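Local coordinates for ThiJ/PfpI family protein (Francisella tularensis subsp. novicida, PDB 4P5P) that probably acts as a glyoxalase III of the HSP31-like DJ-1/PfpI family and is a virulence factor, the rapid encystment protein REP24, at residues 30-33 and 34-38; 156-160 and 161-165; 211-214 and 215-219. One frame throughout, in Å; residues are numbered along the deposited sequence. Where two conformers were deposited one is given.

Interaction 1: 30-33 and 34-38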
loop_
_atom_site.group_PDB
_atom_site.type_symbol
_atom_site.label_atom_id
_atom_site.label_comp_id
_atom_site.label_asym_id
_atom_site.label_seq_id
_atom_site.Cartn_x
_atom_site.Cartn_y
_atom_site.Cartn_z
ATOM N N HIS A 30 1.965 8.808 -7.359
ATOM C CA HIS A 30 0.738 9.285 -7.978
ATOM C C HIS A 30 -0.317 9.597 -6.909
ATOM O O HIS A 30 -0.912 10.667 -6.950
ATOM C CB HIS A 30 0.221 8.293 -9.033
ATOM C CG HIS A 30 1.078 8.240 -10.264
ATOM N ND1 HIS A 30 0.607 7.809 -11.487
ATOM C CD2 HIS A 30 2.373 8.592 -10.465
ATOM C CE1 HIS A 30 1.580 7.873 -12.378
ATOM N NE2 HIS A 30 2.663 8.348 -11.785
ATOM N N PRO A 31 -0.511 8.717 -5.913
ATOM C CA PRO A 31 -1.437 9.136 -4.853
ATOM C C PRO A 31 -0.918 10.326 -4.028
ATOM O O PRO A 31 -1.712 11.162 -3.593
ATOM C CB PRO A 31 -1.588 7.866 -4.003
ATOM C CG PRO A 31 -1.215 6.757 -4.917
ATOM C CD PRO A 31 -0.122 7.308 -5.770
ATOM N N TYR A 32 0.394 10.423 -3.834
ATOM C CA TYR A 32 0.971 11.572 -3.142
ATOM C C TYR A 32 0.553 12.881 -3.791
ATOM O O TYR A 32 0.010 13.761 -3.136
ATOM C CB TYR A 32 2.497 11.470 -3.117
ATOM C CG TYR A 32 3.178 12.543 -2.289
ATOM C CD1 TYR A 32 3.360 12.368 -0.929
ATOM C CD2 TYR A 32 3.622 13.733 -2.860
ATOM C CE1 TYR A 32 3.978 13.335 -0.163
ATOM C CE2 TYR A 32 4.232 14.711 -2.099
ATOM C CZ TYR A 32 4.404 14.504 -0.744
ATOM O OH TYR A 32 5.009 15.451 0.050
ATOM N N TYR A 33 0.798 13.019 -5.084
ATOM C CA TYR A 33 0.496 14.291 -5.731
ATOM C C TYR A 33 -1.002 14.481 -5.983
ATOM O O TYR A 33 -1.457 15.610 -6.136
ATOM C CB TYR A 33 1.280 14.420 -7.034
ATOM C CG TYR A 33 2.752 14.714 -6.813
ATOM C CD1 TYR A 33 3.160 15.885 -6.192
ATOM C CD2 TYR A 33 3.726 13.814 -7.210
ATOM C CE1 TYR A 33 4.498 16.157 -5.991
ATOM C CE2 TYR A 33 5.069 14.087 -7.023
ATOM C CZ TYR A 33 5.448 15.252 -6.402
ATOM O OH TYR A 33 6.784 15.528 -6.201
ATOM N N SER A 34 -1.773 13.398 -6.025
ATOM C CA SER A 34 -3.218 13.509 -6.218
ATOM C C SER A 34 -3.916 14.001 -4.965
ATOM O O SER A 34 -4.927 14.716 -5.035
ATOM C CB SER A 34 -3.814 12.161 -6.626
ATOM O OG SER A 34 -5.225 12.249 -6.682
ATOM N N ILE A 35 -3.382 13.615 -3.812
ATOM C CA ILE A 35 -4.011 13.905 -2.531
ATOM C C ILE A 35 -3.518 15.203 -1.886
ATOM O O ILE A 35 -4.316 15.949 -1.310
ATOM C CB ILE A 35 -3.794 12.729 -1.567
ATOM C CG1 ILE A 35 -4.558 11.506 -2.074
ATOM C CG2 ILE A 35 -4.275 13.072 -0.150
ATOM C CD1 ILE A 35 -4.143 10.212 -1.429
ATOM N N ILE A 36 -2.221 15.479 -1.974
ATOM C CA ILE A 36 -1.644 16.618 -1.251
ATOM C C ILE A 36 -2.233 17.962 -1.684
ATOM O O ILE A 36 -2.422 18.231 -2.878
ATOM C CB ILE A 36 -0.104 16.656 -1.429
ATOM C CG1 ILE A 36 0.538 17.579 -0.395
ATOM C CG2 ILE A 36 0.286 17.050 -2.862
ATOM C CD1 ILE A 36 2.042 17.465 -0.326
ATOM N N ASP A 37 -2.520 18.807 -0.701
ATOM C CA ASP A 37 -2.841 20.197 -0.980
ATOM C C ASP A 37 -2.629 21.003 0.298
ATOM O O ASP A 37 -2.088 20.477 1.263
ATOM C CB ASP A 37 -4.259 20.342 -1.567
ATOM C CG ASP A 37 -5.377 19.950 -0.606
ATOM O OD1 ASP A 37 -5.220 20.053 0.624
ATOM O OD2 ASP A 37 -6.459 19.571 -1.112
ATOM N N LYS A 38 -3.001 22.280 0.305
ATOM C CA LYS A 38 -2.675 23.129 1.448
ATOM C C LYS A 38 -3.414 22.715 2.716
ATOM O O LYS A 38 -3.041 23.142 3.812
ATOM C CB LYS A 38 -2.964 24.600 1.122
ATOM C CG LYS A 38 -1.916 25.170 0.173
ATOM C CD LYS A 38 -2.180 26.611 -0.171
ATOM C CE LYS A 38 -1.107 27.151 -1.087
ATOM N NZ LYS A 38 -1.344 28.581 -1.414
HETATM O O HOH W 1 -3.608 17.389 -4.907
#
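With CG of Y32 anti to the backbone N (chi1 -174°) and CG1 of I36 placed likewise on its own residue (chi1 -164°), the end of the Y32 ring and the CD1 methyl of I36 come together. The I36 chain is extended, and its CD1 reaches the phenol end of the ring. It stands 3.6 Å from Y32 OH and 3.8 Å from Y32 CZ, coming in obliquely. The other branch of I36 stays near the backbone, with CG2 3.3 Å from Y32 O.

One residue earlier, P31 and I35 form a second, looser apolar pair. P31 CB and I35 CD1 are 4.3 Å apart, and I35 CG1 packs on P31 O.

The backbone follows helical spacing to its end. S34 N bonds to H30 O, I35 N to P31 O, and I36 N to Y32 O at 3.0 Å. The last bond is fairly straight, at 160°. I36 is the first residue to leave helical phi/psi. Within the helix, Y32 CD2 sits 3.9 Å above the centre of the Y33 ring.

Outside the segment, Y32 meets F69 edge-to-face and packs on I42 and I44 of strand 40-46. I35 packs on I40 and I42 of that strand and on A216 and I219 of helix 212-222. K220 bonds to I35 O and forms a salt bridge with D37.

The arrangement is the C-terminal end of the helix in a beta-alpha-beta unit, strand 2-8, helix 26-35 and strand 40-46, of this flavodoxin-like fold.

Interaction 2: 156-160 and 161-165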
loop_
_atom_site.group_PDB
_atom_site.type_symbol
_atom_site.label_atom_id
_atom_site.label_comp_id
_atom_site.label_asym_id
_atom_site.label_seq_id
_atom_site.Cartn_x
_atom_site.Cartn_y
_atom_site.Cartn_z
ATOM N N THR A 156 -10.197 -5.730 -3.141
ATOM C CA THR A 156 -9.424 -6.216 -4.265
ATOM C C THR A 156 -7.945 -6.110 -3.917
ATOM O O THR A 156 -7.593 -5.875 -2.750
ATOM C CB THR A 156 -9.757 -5.435 -5.566
ATOM O OG1 THR A 156 -9.132 -6.065 -6.688
ATOM C CG2 THR A 156 -9.311 -3.980 -5.473
ATOM N N GLY A 157 -7.098 -6.299 -4.921
ATOM C CA GLY A 157 -5.654 -6.346 -4.755
ATOM C C GLY A 157 -5.086 -7.062 -5.964
ATOM O O GLY A 157 -5.849 -7.543 -6.798
ATOM N N PHE A 158 -3.761 -7.124 -6.080
ATOM C CA PHE A 158 -3.114 -7.706 -7.255
ATOM C C PHE A 158 -3.633 -9.128 -7.503
ATOM O O PHE A 158 -3.566 -9.988 -6.627
ATOM C CB PHE A 158 -1.596 -7.694 -7.063
ATOM C CG PHE A 158 -0.800 -7.750 -8.339
ATOM C CD1 PHE A 158 -0.635 -6.616 -9.129
ATOM C CD2 PHE A 158 -0.187 -8.920 -8.735
ATOM C CE1 PHE A 158 0.124 -6.664 -10.292
ATOM C CE2 PHE A 158 0.568 -8.969 -9.884
ATOM C CZ PHE A 158 0.725 -7.840 -10.663
ATOM N N SER A 159 -4.141 -9.378 -8.706
ATOM C CA SER A 159 -4.887 -10.606 -8.975
ATOM C C SER A 159 -3.959 -11.761 -9.326
ATOM O O SER A 159 -2.838 -11.546 -9.771
ATOM C CB SER A 159 -5.892 -10.378 -10.109
ATOM O OG SER A 159 -5.236 -10.236 -11.350
ATOM N N ASN A 160 -4.433 -12.990 -9.134
ATOM C CA ASN A 160 -3.659 -14.162 -9.525
ATOM C C ASN A 160 -3.354 -14.171 -11.020
ATOM O O ASN A 160 -2.289 -14.609 -11.440
ATOM C CB ASN A 160 -4.400 -15.441 -9.144
ATOM C CG ASN A 160 -4.376 -15.696 -7.667
ATOM O OD1 ASN A 160 -3.558 -15.131 -6.954
ATOM N ND2 ASN A 160 -5.269 -16.558 -7.192
ATOM N N ASN A 161 -4.305 -13.682 -11.803
ATOM C CA ASN A 161 -4.151 -13.556 -13.248
ATOM C C ASN A 161 -2.963 -12.656 -13.574
ATOM O O ASN A 161 -2.070 -13.031 -14.331
ATOM C CB ASN A 161 -5.443 -12.999 -13.846
ATOM C CG ASN A 161 -5.359 -12.763 -15.343
ATOM O OD1 ASN A 161 -4.740 -13.532 -16.093
ATOM N ND2 ASN A 161 -6.019 -11.698 -15.793
ATOM N N GLU A 162 -2.952 -11.469 -12.977
ATOM C CA GLU A 162 -1.869 -10.518 -13.194
ATOM C C GLU A 162 -0.542 -11.113 -12.720
ATOM O O GLU A 162 0.478 -10.961 -13.386
ATOM C CB GLU A 162 -2.173 -9.189 -12.483
ATOM C CG GLU A 162 -3.107 -8.294 -13.284
ATOM C CD GLU A 162 -3.966 -7.362 -12.442
ATOM O OE1 GLU A 162 -4.353 -7.726 -11.310
ATOM O OE2 GLU A 162 -4.287 -6.257 -12.934
ATOM N N GLU A 163 -0.555 -11.797 -11.576
ATOM C CA GLU A 163 0.660 -12.429 -11.050
ATOM C C GLU A 163 1.217 -13.488 -12.022
ATOM O O GLU A 163 2.430 -13.620 -12.193
ATOM C CB GLU A 163 0.386 -13.055 -9.670
ATOM C CG GLU A 163 1.645 -13.280 -8.848
ATOM C CD GLU A 163 2.202 -11.980 -8.263
ATOM O OE1 GLU A 163 1.739 -11.587 -7.169
ATOM O OE2 GLU A 163 3.087 -11.350 -8.888
ATOM N N LYS A 164 0.326 -14.233 -12.664
ATOM C CA LYS A 164 0.725 -15.230 -13.654
ATOM C C LYS A 164 1.309 -14.578 -14.910
ATOM O O LYS A 164 2.309 -15.049 -15.457
ATOM C CB LYS A 164 -0.477 -16.112 -14.005
ATOM C CG LYS A 164 -0.133 -17.301 -14.883
ATOM C CD LYS A 164 -1.331 -18.217 -15.081
ATOM C CE LYS A 164 -1.015 -19.321 -16.081
ATOM N NZ LYS A 164 -2.056 -20.383 -16.108
ATOM N N ILE A 165 0.691 -13.495 -15.357
ATOM C CA ILE A 165 1.173 -12.774 -16.528
ATOM C C ILE A 165 2.612 -12.285 -16.341
ATOM O O ILE A 165 3.410 -12.361 -17.274
ATOM C CB ILE A 165 0.252 -11.582 -16.856
ATOM C CG1 ILE A 165 -1.095 -12.099 -17.372
ATOM C CG2 ILE A 165 0.878 -10.660 -17.902
ATOM C CD1 ILE A 165 -2.191 -11.053 -17.399
HETATM O O HOH W 2 -6.975 -9.527 -13.703
#
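A capping box between S159 and E162 starts helix 160-165. S159 is the N-cap. Its OG accepts from E162 N at 3.1 Å, and the bond is nearly straight (165°). In return, E162 OE1 accepts from S159 N at 3.1 Å, nearly along the C-O axis of the carboxylate. S159 OG also donates to E162 OE1, at 2.7 Å, from above the carboxylate plane. Two donors of one residue therefore grip a single carboxylate oxygen. The S159 hydroxyl can serve both bonds because OG sits between the backbone N and the carbonyl carbon (chi1 71°). The other oxygen, E162 OE2, accepts from W193 N and N208 ND2, so both ends of this buried carboxylate are held.

F158 lies against the first turn. E162 CB stands over one face of its ring in a CH-pi contact, 3.9 Å from the centroid and offset toward the rim. The E163 carboxylate also touches the F158 ring. Its plane is turned 46° from the ring, and OE2 is 3.6 Å from F158 CE2. H102 and H133 bond to the two oxygens of E163. The N160 side chain bonds to S175, just before helix 176-182, and to D178 within it. N161 ND2 bonds to E192 OE1. A water donates to S159 OG and accepts from N161 ND2, at 3.2 Å from that nitrogen.

Interaction 3: 211-214 and 215-219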
loop_
_atom_site.group_PDB
_atom_site.type_symbol
_atom_site.label_atom_id
_atom_site.label_comp_id
_atom_site.label_asym_id
_atom_site.label_seq_id
_atom_site.Cartn_x
_atom_site.Cartn_y
_atom_site.Cartn_z
ATOM N N SER A 211 -4.595 1.457 -11.238
ATOM C CA SER A 211 -5.694 1.883 -10.378
ATOM C C SER A 211 -5.338 3.065 -9.490
ATOM O O SER A 211 -6.186 3.528 -8.725
ATOM C CB SER A 211 -6.135 0.740 -9.457
ATOM O OG SER A 211 -6.450 -0.430 -10.172
ATOM N N ALA A 212 -4.100 3.545 -9.583
ATOM C CA ALA A 212 -3.591 4.510 -8.615
ATOM C C ALA A 212 -4.389 5.818 -8.571
ATOM O O ALA A 212 -4.615 6.379 -7.493
ATOM C CB ALA A 212 -2.127 4.809 -8.914
ATOM N N THR A 213 -4.786 6.317 -9.738
ATOM C CA THR A 213 -5.530 7.573 -9.826
ATOM C C THR A 213 -6.861 7.492 -9.097
ATOM O O THR A 213 -7.164 8.322 -8.234
ATOM C CB THR A 213 -5.782 7.970 -11.303
ATOM O OG1 THR A 213 -4.543 8.342 -11.909
ATOM C CG2 THR A 213 -6.744 9.137 -11.411
ATOM N N ASP A 214 -7.661 6.491 -9.441
ATOM C CA ASP A 214 -8.976 6.350 -8.845
ATOM C C ASP A 214 -8.872 5.966 -7.371
ATOM O O ASP A 214 -9.746 6.283 -6.577
ATOM C CB ASP A 214 -9.790 5.310 -9.607
ATOM C CG ASP A 214 -10.513 5.898 -10.811
ATOM O OD1 ASP A 214 -10.249 7.063 -11.184
ATOM O OD2 ASP A 214 -11.355 5.186 -11.393
ATOM N N PHE A 215 -7.791 5.275 -7.030
ATOM C CA PHE A 215 -7.484 4.923 -5.648
ATOM C C PHE A 215 -7.358 6.198 -4.835
ATOM O O PHE A 215 -8.009 6.358 -3.798
ATOM C CB PHE A 215 -6.193 4.087 -5.621
ATOM C CG PHE A 215 -5.671 3.735 -4.243
ATOM C CD1 PHE A 215 -6.414 2.980 -3.359
ATOM C CD2 PHE A 215 -4.367 4.084 -3.886
ATOM C CE1 PHE A 215 -5.897 2.623 -2.129
ATOM C CE2 PHE A 215 -3.850 3.731 -2.661
ATOM C CZ PHE A 215 -4.604 3.000 -1.791
ATOM N N ALA A 216 -6.525 7.113 -5.326
ATOM C CA ALA A 216 -6.302 8.381 -4.644
ATOM C C ALA A 216 -7.584 9.200 -4.549
ATOM O O ALA A 216 -7.852 9.835 -3.525
ATOM C CB ALA A 216 -5.223 9.179 -5.363
ATOM N N LYS A 217 -8.357 9.212 -5.634
ATOM C CA LYS A 217 -9.630 9.920 -5.648
ATOM C C LYS A 217 -10.553 9.423 -4.536
ATOM O O LYS A 217 -11.161 10.218 -3.814
ATOM C CB LYS A 217 -10.333 9.760 -6.999
ATOM C CG LYS A 217 -9.662 10.482 -8.157
ATOM C CD LYS A 217 -10.354 10.149 -9.478
ATOM C CE LYS A 217 -9.710 10.863 -10.658
ATOM N NZ LYS A 217 -10.257 10.387 -11.961
ATOM N N ALA A 218 -10.651 8.105 -4.404
ATOM C CA ALA A 218 -11.499 7.488 -3.391
ATOM C C ALA A 218 -11.035 7.835 -1.973
ATOM O O ALA A 218 -11.839 8.129 -1.095
ATOM C CB ALA A 218 -11.516 6.003 -3.581
ATOM N N ILE A 219 -9.726 7.804 -1.762
ATOM C CA ILE A 219 -9.176 8.148 -0.468
ATOM C C ILE A 219 -9.523 9.581 -0.105
ATOM O O ILE A 219 -9.993 9.854 0.999
ATOM C CB ILE A 219 -7.650 7.973 -0.471
ATOM C CG1 ILE A 219 -7.289 6.489 -0.579
ATOM C CG2 ILE A 219 -7.025 8.569 0.792
ATOM C CD1 ILE A 219 -5.842 6.250 -0.898
#
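K217 runs back along the helix to T213 and D214. The T213 and K217 side chains lie side by side and point the same way, with T213 CG2 3.5 Å from K217 CE. D214 and K217 are three residues apart, and D214 OD1 is 3.4 Å from K217 NZ, a salt bridge with a weak hydrogen bond. The K217 chain is extended beyond CG, and CG lies opposite the carbonyl carbon (chi1 -69°). This carries its methylenes past T213 O, which CG approaches to 3.3 Å.

The backbone sets this spacing. K217 N bonds to T213 O and A218 N to D214 O, both at 3.0 Å. F215 N bonds to S211 O.

F215 leaves the helix in another direction. I219 CD1 sits 3.5 Å above the centre of its ring. Beyond them, F215 packs on I204 and A206 of strand 203-206 and on I97 of strand 95-98. A216 faces helix 26-35. S211 OG bonds to N208 and to Y196 N just before the helix.

This is an amphipathic helix packed on the central sheet of a flavodoxin-like alpha/beta fold.

How the interactions relate
The three contacts come in series along the chain, in the order interaction 1, 2, 3. Interactions 1 and 3 are neighbours, with centres about 10 Å apart. Helices 26-35 and 212-222 touch there, with S34 OG 3.3 Å from A216 CB. Both belong to the helix layer on one side of the seven-stranded sheet, built from residues far apart in sequence. Interaction 2 stands apart, with its centre about 27 Å from that of interaction 1 and 19 Å from that of interaction 3. It touches neither. It starts a short helix away from that layer, whose E163 is bonded by H102 and H133. N208 bonds to both E162 and S211, and so bridges interactions 2 and 3.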